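Local coordinates for protein soluble lytic murein transglycosylase (Escherichia coli, PDB 1QTE) that cleaves the glycosidic bonds between N-acetylmuramic acid and N-acetylglucosamine in peptidoglycan, leaving a 1,6-anhydro bond in the N-acetylmuramic acid residue, at residues E447-A452 and A596-F601. Numbering follows the deposited sequence.
With DAL (D-alanine), chain Q; SO4 (sulfate ion), chain C.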
loop_
_atom_site.group_PDB
_atom_site.type_symbol
_atom_site.label_atom_id
_atom_site.label_comp_id
_atom_site.label_asym_id
_atom_site.label_seq_id
_atom_site.Cartn_x
_atom_site.Cartn_y
_atom_site.Cartn_z
ATOM N N GLU A 447 17.527 10.721 9.572
ATOM C CA GLU A 447 17.277 10.700 8.134
ATOM C C GLU A 447 15.868 10.194 7.830
ATOM O O GLU A 447 15.285 10.548 6.803
ATOM C CB GLU A 447 18.315 9.838 7.404
ATOM C CG GLU A 447 19.750 10.373 7.440
ATOM C CD GLU A 447 20.420 10.220 8.803
ATOM O OE1 GLU A 447 20.127 9.241 9.528
ATOM O OE2 GLU A 447 21.246 11.088 9.151
ATOM N N ARG A 448 15.323 9.378 8.733
ATOM C CA ARG A 448 13.978 8.836 8.569
ATOM C C ARG A 448 12.909 9.878 8.867
ATOM O O ARG A 448 11.814 9.819 8.314
ATOM C CB ARG A 448 13.744 7.636 9.504
ATOM C CG ARG A 448 14.592 6.390 9.220
ATOM C CD ARG A 448 14.126 5.192 10.068
ATOM N NE ARG A 448 12.741 4.850 9.771
ATOM C CZ ARG A 448 11.852 4.412 10.660
ATOM N NH1 ARG A 448 12.200 4.169 11.919
ATOM N NH2 ARG A 448 10.613 4.162 10.268
ATOM N N PHE A 449 13.223 10.824 9.751
ATOM C CA PHE A 449 12.259 11.847 10.143
ATOM C C PHE A 449 12.830 13.261 10.057
ATOM O O PHE A 449 12.972 13.965 11.069
ATOM C CB PHE A 449 11.742 11.526 11.550
ATOM C CG PHE A 449 11.131 10.153 11.657
ATOM C CD1 PHE A 449 9.834 9.921 11.193
ATOM C CD2 PHE A 449 11.882 9.071 12.111
ATOM C CE1 PHE A 449 9.307 8.636 11.169
ATOM C CE2 PHE A 449 11.362 7.778 12.091
ATOM C CZ PHE A 449 10.069 7.562 11.615
ATOM N N PRO A 450 13.135 13.711 8.829
ATOM C CA PRO A 450 13.690 15.049 8.625
ATOM C C PRO A 450 12.689 16.159 8.928
ATOM O O PRO A 450 11.477 15.973 8.796
ATOM C CB PRO A 450 14.086 15.028 7.152
ATOM C CG PRO A 450 13.073 14.124 6.527
ATOM C CD PRO A 450 12.943 13.006 7.543
ATOM N N LEU A 451 13.197 17.299 9.385
ATOM C CA LEU A 451 12.348 18.444 9.694
ATOM C C LEU A 451 11.964 19.169 8.398
ATOM O O LEU A 451 12.315 20.333 8.190
ATOM C CB LEU A 451 13.075 19.391 10.649
ATOM C CG LEU A 451 13.292 18.833 12.056
ATOM C CD1 LEU A 451 14.067 19.831 12.893
ATOM C CD2 LEU A 451 11.943 18.535 12.694
ATOM N N ALA A 452 11.175 18.486 7.573
ATOM C CA ALA A 452 10.745 18.998 6.284
ATOM C C ALA A 452 9.715 20.120 6.311
ATOM O O ALA A 452 8.723 20.054 7.042
ATOM C CB ALA A 452 10.250 17.852 5.423
ATOM N N ALA A 596 6.373 11.677 18.497
ATOM C CA ALA A 596 7.387 11.611 19.549
ATOM C C ALA A 596 8.786 11.859 18.961
ATOM O O ALA A 596 9.581 12.612 19.538
ATOM C CB ALA A 596 7.327 10.273 20.260
ATOM N N TYR A 597 9.053 11.278 17.792
ATOM C CA TYR A 597 10.340 11.453 17.109
ATOM C C TYR A 597 10.515 12.930 16.733
ATOM O O TYR A 597 11.597 13.496 16.903
ATOM C CB TYR A 597 10.400 10.613 15.824
ATOM C CG TYR A 597 10.334 9.121 16.008
ATOM C CD1 TYR A 597 10.809 8.507 17.171
ATOM C CD2 TYR A 597 9.835 8.310 14.995
ATOM C CE1 TYR A 597 10.790 7.119 17.309
ATOM C CE2 TYR A 597 9.816 6.929 15.121
ATOM C CZ TYR A 597 10.294 6.340 16.273
ATOM O OH TYR A 597 10.288 4.971 16.379
ATOM N N TYR A 598 9.453 13.552 16.215
ATOM C CA TYR A 598 9.525 14.958 15.840
ATOM C C TYR A 598 9.717 15.860 17.041
ATOM O O TYR A 598 10.453 16.840 16.965
ATOM C CB TYR A 598 8.322 15.392 14.983
ATOM C CG TYR A 598 8.563 15.105 13.516
ATOM C CD1 TYR A 598 9.568 15.780 12.823
ATOM C CD2 TYR A 598 7.884 14.083 12.854
ATOM C CE1 TYR A 598 9.902 15.436 11.511
ATOM C CE2 TYR A 598 8.210 13.732 11.532
ATOM C CZ TYR A 598 9.225 14.413 10.876
ATOM O OH TYR A 598 9.586 14.054 9.592
ATOM N N ARG A 599 9.060 15.535 18.152
ATOM C CA ARG A 599 9.226 16.331 19.361
ATOM C C ARG A 599 10.679 16.250 19.814
ATOM O O ARG A 599 11.258 17.251 20.229
ATOM C CB ARG A 599 8.292 15.844 20.469
ATOM C CG ARG A 599 6.874 16.381 20.324
ATOM C CD ARG A 599 5.919 15.765 21.345
ATOM N NE ARG A 599 6.324 16.007 22.732
ATOM C CZ ARG A 599 6.248 17.190 23.344
ATOM N NH1 ARG A 599 5.781 18.254 22.697
ATOM N NH2 ARG A 599 6.644 17.308 24.610
ATOM N N TYR A 600 11.277 15.068 19.673
ATOM C CA TYR A 600 12.664 14.866 20.062
ATOM C C TYR A 600 13.614 15.723 19.239
ATOM O O TYR A 600 14.489 16.379 19.799
ATOM C CB TYR A 600 13.060 13.394 19.945
ATOM C CG TYR A 600 14.533 13.172 20.190
ATOM C CD1 TYR A 600 15.041 13.093 21.490
ATOM C CD2 TYR A 600 15.431 13.107 19.121
ATOM C CE1 TYR A 600 16.410 12.958 21.717
ATOM C CE2 TYR A 600 16.794 12.979 19.334
ATOM C CZ TYR A 600 17.277 12.903 20.629
ATOM O OH TYR A 600 18.627 12.761 20.827
ATOM N N PHE A 601 13.452 15.703 17.916
ATOM C CA PHE A 601 14.307 16.490 17.033
ATOM C C PHE A 601 14.074 17.995 17.163
ATOM O O PHE A 601 14.891 18.784 16.715
ATOM C CB PHE A 601 14.187 16.014 15.579
ATOM C CG PHE A 601 14.832 14.684 15.335
ATOM C CD1 PHE A 601 16.185 14.496 15.614
ATOM C CD2 PHE A 601 14.083 13.599 14.896
ATOM C CE1 PHE A 601 16.777 13.243 15.467
ATOM C CE2 PHE A 601 14.665 12.348 14.745
ATOM C CZ PHE A 601 16.018 12.168 15.035
HETATM N N DAL Q . 7.358 2.440 5.649
HETATM C CA DAL Q . 8.254 2.737 6.763
HETATM C CB DAL Q . 7.646 2.227 8.070
HETATM C C DAL Q . 8.575 4.221 6.872
HETATM O O DAL Q . 9.621 4.544 7.472
HETATM O OXT DAL Q . 7.787 5.037 6.357
HETATM S S SO4 C . 8.929 3.047 13.893
HETATM O O1 SO4 C . 7.907 3.665 14.764
HETATM O O2 SO4 C . 10.259 3.627 14.181
HETATM O O3 SO4 C . 8.951 1.595 14.165
HETATM O O4 SO4 C . 8.603 3.265 12.467
#
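Phe449 and Tyr597 meet through their rings, whose planes lie 45° apart in an oblique pairing: Tyr597 CD2 sits over one face of the Phe449 ring, toward its rim, with Phe449 CE2 3.3 Å away. Phe449 is where the chain leaves helix 445-448, and a chi1 of -57° turns its CG away from the carbonyl carbon, bringing the flat, wholly apolar ring under Tyr597 and setting Phe449 CE2 over the centre of the Arg448 guanidinium. Arg448 and Tyr597 reach the same sulfate, probably from the crystallisation liquor: Arg448 NH1 and Tyr597 OH bond to its O2, the latter at 2.6 Å, while Arg448 NH2 is shared between sulfate O4 and the carboxylate of the bound D-alanine. Tyr598 suits its place by offering an apolar ring to Phe449 and Leu451 and a hydroxyl to the carbonyl of buried Pro450. Phe449 CB packs against Tyr598 CZ (3.9 Å), Leu451 CD2 lies at the ring edge 3.6 Å from Tyr598 CD1, and Tyr598 OH donates to Pro450 O at 2.8 Å, tilted 31° from the carbonyl plane; Trp481 NE1 bonds to the same hydroxyl. A phenylalanine here would probably leave Pro450 O and the Trp481 indole N-H without the hydroxyl they share. Leu451, centring an inverse gamma turn, also rests on Phe601. The contact is thus an aromatic packing of helix 582-601 against the turn after helix 445-448, where Arg448, with Arg476 as second partner, holds the bound D-alanine.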